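Local coordinates for N-acylhomoserine lactone dependent regulatory protein (Burkholderia cenocepacia, PDB 5L10) that probably binds DNA as a LuxR-type quorum-sensing transcription factor, this chain being its autoinducer-binding domain, which is expected to recognise N-acylhomoserine lactones, at residues Cys41-Arg46 / Tyr163-Leu168; Leu45-Pro50 / Ala126-Val131; Asp79-Arg84 / Ala104-Ala109; Gly130-Val135 / His158-Tyr163. All coordinates share one frame; numbering follows the deposited sequence. Where two conformers were deposited one is given.

Interaction 1: residues Cys41-Arg46 / Tyr163-Leu168; sequences CVYGLR and YLMPRL
Tyr43 is the first residue of strand 41-46 to meet helix 163-168, and it touches three of its side chains. CG stands anti to the backbone N (chi1 -162°), which carries the ring out from the strand toward the helix. Near the root of the side chain, Tyr43 CB lies 3.7 Å from Leu164 CD2, and the two side chains run past each other in opposite directions. Further out, Tyr43 CD2 rests against Leu168 CD1 at 3.8 Å. The far part of the ring meets the base of Met165, a selenomethionine, with Tyr43 CE2 3.8 Å from Met165 CB. All three neighbours approach the ring obliquely. The hydroxyl also lies beside Met165, but it is hydrogen-bonded with ND1 of His161, one turn earlier in the same helix. This is the alpha/beta layering of the LuxR autoinducer-binding domain: the long helix 143-169 packs on one face of an antiparallel sheet. The short segments cross at -44°, with their axes 9.3 Å apart. After Gly44, Leu45 again points to the helix and spreads its two methyls over different residues. Leu45 CD1 approaches Met165 CG at 4.2 Å, and the two side chains cross at about a right angle. Leu45 CD2 sits 3.9 Å from Leu168 CB. Leu164 and Leu168 also touch Ala22 of helix 22-35.

Interaction 2: residues Leu45-Pro50 / Ala126-Val131; sequences LRRTLP and AGNLGV
Arg46 and Leu129 are paired in an antiparallel strand-to-strand contact, at the end of strand 40-46 and the start of strand 129-136, inner neighbours in the five-stranded sheet of the autoinducer-binding domain. They form a hydrogen-bonded pair. Arg46 N donates to Leu129 O at 2.7 Å, and Leu129 N returns a bond to Arg46 O at 2.9 Å. Leu45 and Gly130 make the next, non-hydrogen-bonded pair. Arg46 and Leu129 project from the sheet face that meets helix 80-87. Leu45 projects from the other face, where helix 143-169 packs. There its CD1 methyl also reaches back to Asn128 CB, 3.9 Å away. Beyond the paired strands, the Asn128 side chain continues the link. Its CG lies beside its own backbone N (chi1 -59°), and the amide swings across to the chain at Arg47 and Thr48. Thr48 N donates to Asn128 OD1 at 3.1 Å, in the carbonyl plane, with 156° at the hydrogen. The Arg47 guanidinium is held elsewhere: its NH2 bonds Ala169 O at the end of helix 143-169. Gly127 has positive phi (97°), a backbone shape that suits glycine. Next to it, the Thr48 CG2 methyl lies 3.6 Å from Ala126 O.

Interaction 3: residues Asp79-Arg84 / Ala104-Ala109; sequences DPIIKR and AFWHDA
The Phe105 ring carries Pro80 on one face, with Pro80 CD 3.3 Å above the plane and over its centre. This is a CH-pi contact. At the ring edge, near its plane, lie Ile81 CD1 and Trp106 CD2. The Trp106 indole in turn has Phe105 CD2 over the centre of one face, so the two rings of helix 104-109 meet edge-to-face. The contact joins two helices on one side of the LuxR autoinducer-binding domain. It is made by the first residues of helix 80-87, and the short axes stand 12.3 Å apart at -114°. Pro80 and Ile81 reach Trp106 as well. Ile81 CG1 lies 3.6 Å from Trp106 CH2, and Pro80 CB lies 4.1 Å from Trp106 CZ2. The CG1 branch of Ile81 lies beside the backbone N (chi1 -58°) and reaches the indole. Asp79 is the N-cap of helix 80-87, and its carboxylate also approaches the far end of the Phe105 ring obliquely, with the two planes 52° apart. OD2 bonds Tyr70 OH and, weakly, a glycerol. In LuxR relatives the autoinducer pocket lies between these helices and the sheet, so the glycerol may mark it here. OD1 serves the helix end: Asp79 OD1 accepts weak bonds from Ile81 N at 3.0 Å and from Ile82 N at 3.3 Å.

Interaction 4: residues Gly130-Val135 / His158-Tyr163; sequences GVLTLV and HAAHAY
Leu132 meets helix 158-163 through the methyl of Ala160. Its CB starts the contact, 4.2 Å from Ala160 CB. With chi1 at 175°, CG trans to the backbone N, the fork of the side chain is brought to that methyl. At the tip, Leu132 CD1 and CD2 both lie 4.1 Å from Ala160 CB, so the alanine methyl is met by both branches. Leu132 also touches Cys41 and Tyr43 of the adjoining strand, on the same face of the sheet. The axes of the strand and helix segments come within 8.6 Å, and their directions differ by 143°, in the layer of the LuxR-type autoinducer-binding domain where helix 143-169 lies on the antiparallel sheet. The helix widens into a pi-type turn at 160-163. His161 reaches the strand at Gly130, where no side chain stands between the imidazole and the backbone. His161 CE1 is the ring atom nearest the strand, 3.1 Å from Gly130 O, and that oxygen lies obliquely to the ring. The strand backbone continues past the imidazole edge, with Val131 N near the ring plane. ND1 is held by the Tyr43 hydroxyl, which helps fix the ring's rotation. Beside it, the ring of His120 meets the imidazole with planes about 40° apart.

Interactions 1, 2 and 4 all use the antiparallel sheet, in which strands 40-46 and 129-136 are neighbours. Interactions 1 and 4 lay helix 143-169 on these two strands, with centres about 6 Å apart. Interaction 2 zips the strands together, about 10 Å from interaction 1, centre to centre. The centre of interaction 3 lies about 18 to 19 Å from the other centres, between helices 80-87 and 103-111 on the opposite face. Ile82 joins it to the sheet by touching Leu129 and Val131. Along the chain, interaction 1 spans the other three, and interaction 3 closes before interaction 4 opens. The sheet thus separates the long-helix layer, which also touches the second subunit, from the probable autoinducer-pocket side.

Interaction 1: residues Cys41-Arg46 / Tyr163-Leu168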
loop_
_atom_site.group_PDB
_atom_site.type_symbol
_atom_site.label_atom_id
_atom_site.label_comp_id
_atom_site.label_asym_id
_atom_site.label_seq_id
_atom_site.Cartn_x
_atom_site.Cartn_y
_atom_site.Cartn_z
ATOM N N CYS A 41 -16.707 -3.539 -5.503
ATOM C CA CYS A 41 -15.345 -3.697 -5.011
ATOM C C CYS A 41 -14.800 -5.015 -5.537
ATOM O O CYS A 41 -15.326 -6.081 -5.204
ATOM C CB CYS A 41 -15.310 -3.666 -3.481
ATOM S SG CYS A 41 -13.720 -4.116 -2.779
ATOM N N VAL A 42 -13.758 -4.944 -6.358
ATOM C CA VAL A 42 -13.217 -6.106 -7.052
ATOM C C VAL A 42 -11.722 -6.178 -6.789
ATOM O O VAL A 42 -11.034 -5.150 -6.794
ATOM C CB VAL A 42 -13.491 -6.034 -8.569
ATOM C CG1 VAL A 42 -13.087 -7.331 -9.253
ATOM C CG2 VAL A 42 -14.947 -5.708 -8.839
ATOM N N TYR A 43 -11.214 -7.391 -6.566
ATOM C CA TYR A 43 -9.782 -7.607 -6.417
ATOM C C TYR A 43 -9.326 -8.688 -7.383
ATOM O O TYR A 43 -9.959 -9.743 -7.484
ATOM C CB TYR A 43 -9.400 -7.998 -4.987
ATOM C CG TYR A 43 -7.929 -7.785 -4.724
ATOM C CD1 TYR A 43 -7.437 -6.519 -4.439
ATOM C CD2 TYR A 43 -7.026 -8.840 -4.793
ATOM C CE1 TYR A 43 -6.091 -6.308 -4.213
ATOM C CE2 TYR A 43 -5.674 -8.639 -4.567
ATOM C CZ TYR A 43 -5.215 -7.369 -4.276
ATOM O OH TYR A 43 -3.876 -7.152 -4.050
ATOM N N GLY A 44 -8.226 -8.423 -8.082
ATOM C CA GLY A 44 -7.679 -9.390 -9.009
ATOM C C GLY A 44 -6.222 -9.715 -8.748
ATOM O O GLY A 44 -5.389 -8.812 -8.624
ATOM N N LEU A 45 -5.901 -11.001 -8.669
ATOM C CA LEU A 45 -4.533 -11.460 -8.469
ATOM C C LEU A 45 -4.043 -12.074 -9.775
ATOM O O LEU A 45 -4.545 -13.120 -10.201
ATOM C CB LEU A 45 -4.455 -12.463 -7.320
ATOM C CG LEU A 45 -3.075 -13.067 -7.044
ATOM C CD1 LEU A 45 -2.057 -11.989 -6.696
ATOM C CD2 LEU A 45 -3.154 -14.110 -5.940
ATOM N N ARG A 46 -3.083 -11.416 -10.419
ATOM C CA ARG A 46 -2.481 -11.909 -11.652
ATOM C C ARG A 46 -1.082 -12.419 -11.337
ATOM O O ARG A 46 -0.233 -11.660 -10.857
ATOM C CB ARG A 46 -2.433 -10.824 -12.727
ATOM C CG ARG A 46 -2.220 -11.379 -14.125
ATOM C CD ARG A 46 -2.055 -10.279 -15.162
ATOM N NE ARG A 46 -0.796 -9.560 -14.993
ATOM C CZ ARG A 46 -0.218 -8.831 -15.944
ATOM N NH1 ARG A 46 0.929 -8.212 -15.700
ATOM N NH2 ARG A 46 -0.781 -8.731 -17.141
ATOM N N TYR A 163 -3.686 -7.731 3.387
ATOM C CA TYR A 163 -4.540 -8.689 4.073
ATOM C C TYR A 163 -5.310 -9.620 3.147
ATOM O O TYR A 163 -5.690 -10.710 3.583
ATOM C CB TYR A 163 -5.544 -7.958 4.977
ATOM C CG TYR A 163 -4.900 -7.188 6.106
ATOM C CD1 TYR A 163 -4.670 -7.789 7.337
ATOM C CD2 TYR A 163 -4.522 -5.863 5.941
ATOM C CE1 TYR A 163 -4.084 -7.088 8.375
ATOM C CE2 TYR A 163 -3.933 -5.155 6.972
ATOM C CZ TYR A 163 -3.718 -5.771 8.187
ATOM O OH TYR A 163 -3.132 -5.070 9.214
ATOM N N LEU A 164 -5.556 -9.228 1.898
ATOM C CA LEU A 164 -6.316 -10.056 0.967
ATOM C C LEU A 164 -5.423 -10.783 -0.033
ATOM O O LEU A 164 -5.511 -12.007 -0.163
ATOM C CB LEU A 164 -7.350 -9.201 0.223
ATOM C CG LEU A 164 -8.269 -9.968 -0.723
ATOM C CD1 LEU A 164 -9.017 -11.032 0.048
ATOM C CD2 LEU A 164 -9.238 -9.029 -1.404
HETATM N N MSE A 165 -4.569 -10.054 -0.743
HETATM C CA MSE A 165 -3.684 -10.657 -1.736
HETATM C C MSE A 165 -2.856 -11.851 -1.214
HETATM O O MSE A 165 -2.861 -12.911 -1.845
HETATM C CB MSE A 165 -2.753 -9.587 -2.324
HETATM C CG MSE A 165 -1.513 -10.160 -2.986
HETATM SE SE MSE A 165 -0.598 -8.945 -4.207
HETATM C CE MSE A 165 -0.274 -7.451 -3.014
ATOM N N PRO A 166 -2.161 -11.709 -0.075
ATOM C CA PRO A 166 -1.357 -12.839 0.419
ATOM C C PRO A 166 -2.181 -14.055 0.789
ATOM O O PRO A 166 -1.648 -15.171 0.768
ATOM C CB PRO A 166 -0.650 -12.257 1.650
ATOM C CG PRO A 166 -1.550 -11.185 2.107
ATOM C CD PRO A 166 -2.082 -10.567 0.855
ATOM N N ARG A 167 -3.453 -13.878 1.139
ATOM C CA ARG A 167 -4.322 -14.994 1.475
ATOM C C ARG A 167 -5.073 -15.533 0.266
ATOM O O ARG A 167 -5.739 -16.568 0.376
ATOM C CB ARG A 167 -5.297 -14.575 2.577
ATOM C CG ARG A 167 -4.586 -13.871 3.720
ATOM C CD ARG A 167 -5.237 -14.124 5.058
ATOM N NE ARG A 167 -4.455 -13.536 6.144
ATOM C CZ ARG A 167 -4.566 -12.272 6.542
ATOM N NH1 ARG A 167 -3.818 -11.821 7.538
ATOM N NH2 ARG A 167 -5.427 -11.459 5.945
ATOM N N LEU A 168 -4.981 -14.852 -0.874
ATOM C CA LEU A 168 -5.356 -15.428 -2.156
ATOM C C LEU A 168 -4.195 -16.188 -2.783
ATOM O O LEU A 168 -4.383 -17.289 -3.312
ATOM C CB LEU A 168 -5.832 -14.332 -3.111
ATOM C CG LEU A 168 -7.176 -13.681 -2.797
ATOM C CD1 LEU A 168 -7.369 -12.442 -3.646
ATOM C CD2 LEU A 168 -8.301 -14.669 -3.034
#

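Interaction 2: residues Leu45-Pro50 / Ala126-Val131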
loop_
_atom_site.group_PDB
_atom_site.type_symbol
_atom_site.label_atom_id
_atom_site.label_comp_id
_atom_site.label_asym_id
_atom_site.label_seq_id
_atom_site.Cartn_x
_atom_site.Cartn_y
_atom_site.Cartn_z
ATOM N N LEU A 45 -5.901 -11.001 -8.669
ATOM C CA LEU A 45 -4.533 -11.460 -8.469
ATOM C C LEU A 45 -4.043 -12.074 -9.775
ATOM O O LEU A 45 -4.545 -13.120 -10.201
ATOM C CB LEU A 45 -4.455 -12.463 -7.320
ATOM C CG LEU A 45 -3.075 -13.067 -7.044
ATOM C CD1 LEU A 45 -2.057 -11.989 -6.696
ATOM C CD2 LEU A 45 -3.154 -14.110 -5.940
ATOM N N ARG A 46 -3.083 -11.416 -10.419
ATOM C CA ARG A 46 -2.481 -11.909 -11.652
ATOM C C ARG A 46 -1.082 -12.419 -11.337
ATOM O O ARG A 46 -0.233 -11.660 -10.857
ATOM C CB ARG A 46 -2.433 -10.824 -12.727
ATOM C CG ARG A 46 -2.220 -11.379 -14.125
ATOM C CD ARG A 46 -2.055 -10.279 -15.162
ATOM N NE ARG A 46 -0.796 -9.560 -14.993
ATOM C CZ ARG A 46 -0.218 -8.831 -15.944
ATOM N NH1 ARG A 46 0.929 -8.212 -15.700
ATOM N NH2 ARG A 46 -0.781 -8.731 -17.141
ATOM N N ARG A 47 -0.846 -13.695 -11.611
ATOM C CA ARG A 47 0.370 -14.375 -11.194
ATOM C C ARG A 47 1.427 -14.362 -12.291
ATOM O O ARG A 47 1.116 -14.363 -13.486
ATOM C CB ARG A 47 0.048 -15.809 -10.783
ATOM C CG ARG A 47 -1.238 -15.912 -9.985
ATOM C CD ARG A 47 -1.502 -17.334 -9.546
ATOM N NE ARG A 47 -0.706 -17.700 -8.381
ATOM C CZ ARG A 47 -1.205 -17.871 -7.161
ATOM N NH1 ARG A 47 -2.507 -17.719 -6.951
ATOM N NH2 ARG A 47 -0.406 -18.202 -6.155
ATOM N N THR A 48 2.692 -14.365 -11.859
ATOM C CA THR A 48 3.812 -14.233 -12.781
ATOM C C THR A 48 4.246 -15.579 -13.356
ATOM O O THR A 48 4.801 -15.627 -14.460
ATOM C CB THR A 48 4.984 -13.542 -12.067
ATOM O OG1 THR A 48 5.870 -12.955 -13.030
ATOM C CG2 THR A 48 5.765 -14.525 -11.190
ATOM N N LEU A 49 3.980 -16.672 -12.646
ATOM C CA LEU A 49 4.467 -17.995 -13.024
ATOM C C LEU A 49 3.758 -18.644 -14.216
ATOM O O LEU A 49 4.400 -19.424 -14.931
ATOM C CB LEU A 49 4.403 -18.939 -11.822
ATOM C CG LEU A 49 5.635 -18.941 -10.915
ATOM C CD1 LEU A 49 5.663 -20.211 -10.082
ATOM C CD2 LEU A 49 6.926 -18.789 -11.720
ATOM N N PRO A 50 2.462 -18.397 -14.463
ATOM C CA PRO A 50 1.834 -18.991 -15.661
ATOM C C PRO A 50 2.523 -18.643 -16.978
ATOM O O PRO A 50 2.312 -19.362 -17.962
ATOM C CB PRO A 50 0.405 -18.434 -15.619
ATOM C CG PRO A 50 0.137 -18.183 -14.190
ATOM C CD PRO A 50 1.449 -17.800 -13.567
ATOM N N ALA A 126 6.874 -12.395 -4.548
ATOM C CA ALA A 126 7.034 -13.336 -5.650
ATOM C C ALA A 126 6.884 -12.690 -7.022
ATOM O O ALA A 126 7.129 -13.361 -8.031
ATOM C CB ALA A 126 6.025 -14.477 -5.514
ATOM N N GLY A 127 6.486 -11.422 -7.090
ATOM C CA GLY A 127 6.292 -10.745 -8.354
ATOM C C GLY A 127 4.864 -10.718 -8.853
ATOM O O GLY A 127 4.619 -10.186 -9.943
ATOM N N ASN A 128 3.918 -11.268 -8.100
ATOM C CA ASN A 128 2.528 -11.242 -8.522
ATOM C C ASN A 128 1.976 -9.822 -8.460
ATOM O O ASN A 128 2.447 -8.979 -7.693
ATOM C CB ASN A 128 1.685 -12.168 -7.646
ATOM C CG ASN A 128 2.155 -13.603 -7.698
ATOM O OD1 ASN A 128 2.561 -14.097 -8.750
ATOM N ND2 ASN A 128 2.111 -14.280 -6.558
ATOM N N LEU A 129 0.969 -9.564 -9.284
ATOM C CA LEU A 129 0.294 -8.274 -9.327
ATOM C C LEU A 129 -1.106 -8.431 -8.753
ATOM O O LEU A 129 -1.873 -9.291 -9.206
ATOM C CB LEU A 129 0.230 -7.732 -10.756
ATOM C CG LEU A 129 -0.543 -6.422 -10.930
ATOM C CD1 LEU A 129 0.063 -5.303 -10.081
ATOM C CD2 LEU A 129 -0.618 -5.998 -12.382
ATOM N N GLY A 130 -1.427 -7.616 -7.753
ATOM C CA GLY A 130 -2.759 -7.556 -7.186
ATOM C C GLY A 130 -3.354 -6.177 -7.425
ATOM O O GLY A 130 -2.702 -5.159 -7.181
ATOM N N VAL A 131 -4.586 -6.164 -7.923
ATOM C CA VAL A 131 -5.251 -4.935 -8.335
ATOM C C VAL A 131 -6.546 -4.808 -7.549
ATOM O O VAL A 131 -7.434 -5.662 -7.666
ATOM C CB VAL A 131 -5.529 -4.924 -9.845
ATOM C CG1 VAL A 131 -6.351 -3.702 -10.218
ATOM C CG2 VAL A 131 -4.220 -4.952 -10.612
#

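Interaction 3: residues Asp79-Arg84 / Ala104-Ala109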
loop_
_atom_site.group_PDB
_atom_site.type_symbol
_atom_site.label_atom_id
_atom_site.label_comp_id
_atom_site.label_asym_id
_atom_site.label_seq_id
_atom_site.Cartn_x
_atom_site.Cartn_y
_atom_site.Cartn_z
ATOM N N ASP A 79 -6.659 -6.112 -20.875
ATOM C CA ASP A 79 -7.294 -5.276 -19.859
ATOM C C ASP A 79 -6.590 -3.926 -19.756
ATOM O O ASP A 79 -5.445 -3.853 -19.294
ATOM C CB ASP A 79 -7.292 -5.985 -18.501
ATOM C CG ASP A 79 -8.218 -5.324 -17.485
ATOM O OD1 ASP A 79 -8.295 -4.077 -17.437
ATOM O OD2 ASP A 79 -8.869 -6.064 -16.718
ATOM N N PRO A 80 -7.254 -2.839 -20.156
ATOM C CA PRO A 80 -6.593 -1.524 -20.141
ATOM C C PRO A 80 -6.261 -1.040 -18.747
ATOM O O PRO A 80 -5.246 -0.356 -18.562
ATOM C CB PRO A 80 -7.619 -0.602 -20.818
ATOM C CG PRO A 80 -8.678 -1.514 -21.388
ATOM C CD PRO A 80 -8.662 -2.749 -20.564
ATOM N N ILE A 81 -7.094 -1.365 -17.758
ATOM C CA ILE A 81 -6.808 -0.965 -16.385
ATOM C C ILE A 81 -5.546 -1.656 -15.883
ATOM O O ILE A 81 -4.687 -1.031 -15.252
ATOM C CB ILE A 81 -8.012 -1.265 -15.478
ATOM C CG1 ILE A 81 -9.256 -0.543 -15.988
ATOM C CG2 ILE A 81 -7.710 -0.857 -14.051
ATOM C CD1 ILE A 81 -10.539 -1.048 -15.366
ATOM N N ILE A 82 -5.416 -2.957 -16.157
ATOM C CA ILE A 82 -4.244 -3.696 -15.698
ATOM C C ILE A 82 -2.979 -3.111 -16.310
ATOM O O ILE A 82 -1.972 -2.908 -15.621
ATOM C CB ILE A 82 -4.384 -5.194 -16.024
ATOM C CG1 ILE A 82 -5.628 -5.783 -15.356
ATOM C CG2 ILE A 82 -3.141 -5.947 -15.583
ATOM C CD1 ILE A 82 -5.600 -5.739 -13.854
ATOM N N LYS A 83 -3.017 -2.819 -17.614
ATOM C CA LYS A 83 -1.848 -2.256 -18.283
ATOM C C LYS A 83 -1.447 -0.917 -17.678
ATOM O O LYS A 83 -0.261 -0.571 -17.668
ATOM C CB LYS A 83 -2.118 -2.093 -19.781
ATOM C CG LYS A 83 -2.626 -3.352 -20.484
ATOM C CD LYS A 83 -1.652 -4.516 -20.361
ATOM C CE LYS A 83 -2.149 -5.743 -21.121
ATOM N NZ LYS A 83 -2.356 -5.466 -22.573
ATOM N N ARG A 84 -2.414 -0.159 -17.161
ATOM C CA ARG A 84 -2.128 1.155 -16.603
ATOM C C ARG A 84 -1.640 1.083 -15.160
ATOM O O ARG A 84 -0.734 1.832 -14.780
ATOM C CB ARG A 84 -3.363 2.053 -16.708
ATOM C CG ARG A 84 -3.679 2.469 -18.142
ATOM C CD ARG A 84 -4.823 3.466 -18.210
ATOM N NE ARG A 84 -4.522 4.694 -17.482
ATOM C CZ ARG A 84 -5.414 5.649 -17.245
ATOM N NH1 ARG A 84 -6.660 5.508 -17.678
ATOM N NH2 ARG A 84 -5.064 6.739 -16.571
ATOM N N ALA A 104 -14.357 -2.615 -27.160
ATOM C CA ALA A 104 -15.150 -3.747 -26.691
ATOM C C ALA A 104 -15.094 -3.878 -25.174
ATOM O O ALA A 104 -16.098 -4.220 -24.538
ATOM C CB ALA A 104 -14.670 -5.037 -27.353
ATOM N N PHE A 105 -13.933 -3.608 -24.577
ATOM C CA PHE A 105 -13.787 -3.752 -23.132
ATOM C C PHE A 105 -14.689 -2.772 -22.391
ATOM O O PHE A 105 -15.519 -3.168 -21.564
ATOM C CB PHE A 105 -12.323 -3.550 -22.738
ATOM C CG PHE A 105 -12.068 -3.637 -21.261
ATOM C CD1 PHE A 105 -11.782 -4.854 -20.665
ATOM C CD2 PHE A 105 -12.095 -2.500 -20.469
ATOM C CE1 PHE A 105 -11.534 -4.937 -19.307
ATOM C CE2 PHE A 105 -11.850 -2.577 -19.109
ATOM C CZ PHE A 105 -11.568 -3.797 -18.529
ATOM N N TRP A 106 -14.544 -1.479 -22.685
ATOM C CA TRP A 106 -15.328 -0.466 -21.989
ATOM C C TRP A 106 -16.815 -0.570 -22.311
ATOM O O TRP A 106 -17.651 -0.195 -21.481
ATOM C CB TRP A 106 -14.796 0.924 -22.334
ATOM C CG TRP A 106 -13.394 1.162 -21.849
ATOM C CD1 TRP A 106 -12.287 1.400 -22.613
ATOM C CD2 TRP A 106 -12.950 1.179 -20.485
ATOM N NE1 TRP A 106 -11.184 1.567 -21.809
ATOM C CE2 TRP A 106 -11.564 1.438 -20.499
ATOM C CE3 TRP A 106 -13.589 1.000 -19.254
ATOM C CZ2 TRP A 106 -10.807 1.521 -19.330
ATOM C CZ3 TRP A 106 -12.837 1.083 -18.096
ATOM C CH2 TRP A 106 -11.461 1.342 -18.142
ATOM N N HIS A 107 -17.162 -1.071 -23.502
ATOM C CA HIS A 107 -18.566 -1.272 -23.854
ATOM C C HIS A 107 -19.251 -2.201 -22.860
ATOM O O HIS A 107 -20.311 -1.877 -22.313
ATOM C CB HIS A 107 -18.664 -1.828 -25.277
ATOM C CG HIS A 107 -20.016 -2.367 -25.634
ATOM N ND1 HIS A 107 -21.042 -1.565 -26.086
ATOM C CD2 HIS A 107 -20.504 -3.631 -25.623
ATOM C CE1 HIS A 107 -22.106 -2.310 -26.331
ATOM N NE2 HIS A 107 -21.806 -3.567 -26.057
ATOM N N ASP A 108 -18.643 -3.360 -22.600
ATOM C CA ASP A 108 -19.218 -4.311 -21.657
ATOM C C ASP A 108 -19.186 -3.773 -20.229
ATOM O O ASP A 108 -20.126 -3.990 -19.458
ATOM C CB ASP A 108 -18.477 -5.644 -21.754
ATOM C CG ASP A 108 -18.788 -6.388 -23.036
ATOM O OD1 ASP A 108 -19.976 -6.438 -23.419
ATOM O OD2 ASP A 108 -17.849 -6.922 -23.663
ATOM N N ALA A 109 -18.113 -3.067 -19.863
ATOM C CA ALA A 109 -18.028 -2.479 -18.530
ATOM C C ALA A 109 -19.164 -1.490 -18.291
ATOM O O ALA A 109 -19.872 -1.569 -17.280
ATOM C CB ALA A 109 -16.670 -1.800 -18.347
#

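Interaction 4: residues Gly130-Val135 / His158-Tyr163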
loop_
_atom_site.group_PDB
_atom_site.type_symbol
_atom_site.label_atom_id
_atom_site.label_comp_id
_atom_site.label_asym_id
_atom_site.label_seq_id
_atom_site.Cartn_x
_atom_site.Cartn_y
_atom_site.Cartn_z
ATOM N N GLY A 130 -1.427 -7.616 -7.753
ATOM C CA GLY A 130 -2.759 -7.556 -7.186
ATOM C C GLY A 130 -3.354 -6.177 -7.425
ATOM O O GLY A 130 -2.702 -5.159 -7.181
ATOM N N VAL A 131 -4.586 -6.164 -7.923
ATOM C CA VAL A 131 -5.251 -4.935 -8.335
ATOM C C VAL A 131 -6.546 -4.808 -7.549
ATOM O O VAL A 131 -7.434 -5.662 -7.666
ATOM C CB VAL A 131 -5.529 -4.924 -9.845
ATOM C CG1 VAL A 131 -6.351 -3.702 -10.218
ATOM C CG2 VAL A 131 -4.220 -4.952 -10.612
ATOM N N LEU A 132 -6.653 -3.744 -6.755
ATOM C CA LEU A 132 -7.905 -3.382 -6.105
ATOM C C LEU A 132 -8.623 -2.359 -6.968
ATOM O O LEU A 132 -8.030 -1.352 -7.368
ATOM C CB LEU A 132 -7.668 -2.808 -4.707
ATOM C CG LEU A 132 -8.935 -2.284 -4.015
ATOM C CD1 LEU A 132 -9.864 -3.429 -3.607
ATOM C CD2 LEU A 132 -8.587 -1.412 -2.817
ATOM N N THR A 133 -9.895 -2.621 -7.256
ATOM C CA THR A 133 -10.692 -1.763 -8.121
ATOM C C THR A 133 -11.976 -1.392 -7.394
ATOM O O THR A 133 -12.734 -2.276 -6.979
ATOM C CB THR A 133 -10.995 -2.462 -9.449
ATOM O OG1 THR A 133 -9.771 -2.677 -10.162
ATOM C CG2 THR A 133 -11.910 -1.621 -10.297
ATOM N N LEU A 134 -12.206 -0.092 -7.226
ATOM C CA LEU A 134 -13.408 0.430 -6.587
ATOM C C LEU A 134 -14.233 1.154 -7.641
ATOM O O LEU A 134 -13.755 2.116 -8.253
ATOM C CB LEU A 134 -13.050 1.374 -5.440
ATOM C CG LEU A 134 -12.068 0.822 -4.412
ATOM C CD1 LEU A 134 -11.772 1.865 -3.348
ATOM C CD2 LEU A 134 -12.608 -0.459 -3.798
ATOM N N VAL A 135 -15.462 0.696 -7.858
ATOM C CA VAL A 135 -16.295 1.213 -8.937
ATOM C C VAL A 135 -17.632 1.677 -8.380
ATOM O O VAL A 135 -18.237 1.001 -7.541
ATOM C CB VAL A 135 -16.516 0.160 -10.043
ATOM C CG1 VAL A 135 -17.116 0.816 -11.269
ATOM C CG2 VAL A 135 -15.212 -0.529 -10.390
ATOM N N HIS A 158 -3.797 -0.341 0.629
ATOM C CA HIS A 158 -2.817 -1.033 1.457
ATOM C C HIS A 158 -3.436 -2.250 2.127
ATOM O O HIS A 158 -2.801 -3.304 2.229
ATOM C CB HIS A 158 -2.244 -0.074 2.505
ATOM C CG HIS A 158 -1.500 -0.755 3.614
ATOM N ND1 HIS A 158 -2.137 -1.373 4.671
ATOM C CD2 HIS A 158 -0.173 -0.901 3.841
ATOM C CE1 HIS A 158 -1.235 -1.879 5.494
ATOM N NE2 HIS A 158 -0.036 -1.606 5.013
ATOM N N ALA A 159 -4.682 -2.123 2.584
ATOM C CA ALA A 159 -5.337 -3.226 3.280
ATOM C C ALA A 159 -5.561 -4.412 2.353
ATOM O O ALA A 159 -5.384 -5.566 2.759
ATOM C CB ALA A 159 -6.663 -2.756 3.875
ATOM N N ALA A 160 -5.960 -4.149 1.108
ATOM C CA ALA A 160 -6.191 -5.240 0.168
ATOM C C ALA A 160 -4.893 -5.969 -0.146
ATOM O O ALA A 160 -4.856 -7.204 -0.187
ATOM C CB ALA A 160 -6.834 -4.706 -1.111
ATOM N N HIS A 161 -3.814 -5.217 -0.351
ATOM C CA HIS A 161 -2.547 -5.830 -0.715
ATOM C C HIS A 161 -1.908 -6.546 0.467
ATOM O O HIS A 161 -1.181 -7.527 0.275
ATOM C CB HIS A 161 -1.612 -4.766 -1.282
ATOM C CG HIS A 161 -2.150 -4.091 -2.505
ATOM N ND1 HIS A 161 -2.908 -4.756 -3.446
ATOM C CD2 HIS A 161 -2.056 -2.811 -2.935
ATOM C CE1 HIS A 161 -3.248 -3.916 -4.407
ATOM N NE2 HIS A 161 -2.745 -2.729 -4.121
ATOM N N ALA A 162 -2.175 -6.086 1.689
ATOM C CA ALA A 162 -1.540 -6.664 2.866
ATOM C C ALA A 162 -2.358 -7.779 3.499
ATOM O O ALA A 162 -1.779 -8.698 4.092
ATOM C CB ALA A 162 -1.270 -5.578 3.911
ATOM N N TYR A 163 -3.686 -7.731 3.387
ATOM C CA TYR A 163 -4.540 -8.689 4.073
ATOM C C TYR A 163 -5.310 -9.620 3.147
ATOM O O TYR A 163 -5.690 -10.710 3.583
ATOM C CB TYR A 163 -5.544 -7.958 4.977
ATOM C CG TYR A 163 -4.900 -7.188 6.106
ATOM C CD1 TYR A 163 -4.670 -7.789 7.337
ATOM C CD2 TYR A 163 -4.522 -5.863 5.941
ATOM C CE1 TYR A 163 -4.084 -7.088 8.375
ATOM C CE2 TYR A 163 -3.933 -5.155 6.972
ATOM C CZ TYR A 163 -3.718 -5.771 8.187
ATOM O OH TYR A 163 -3.132 -5.070 9.214
#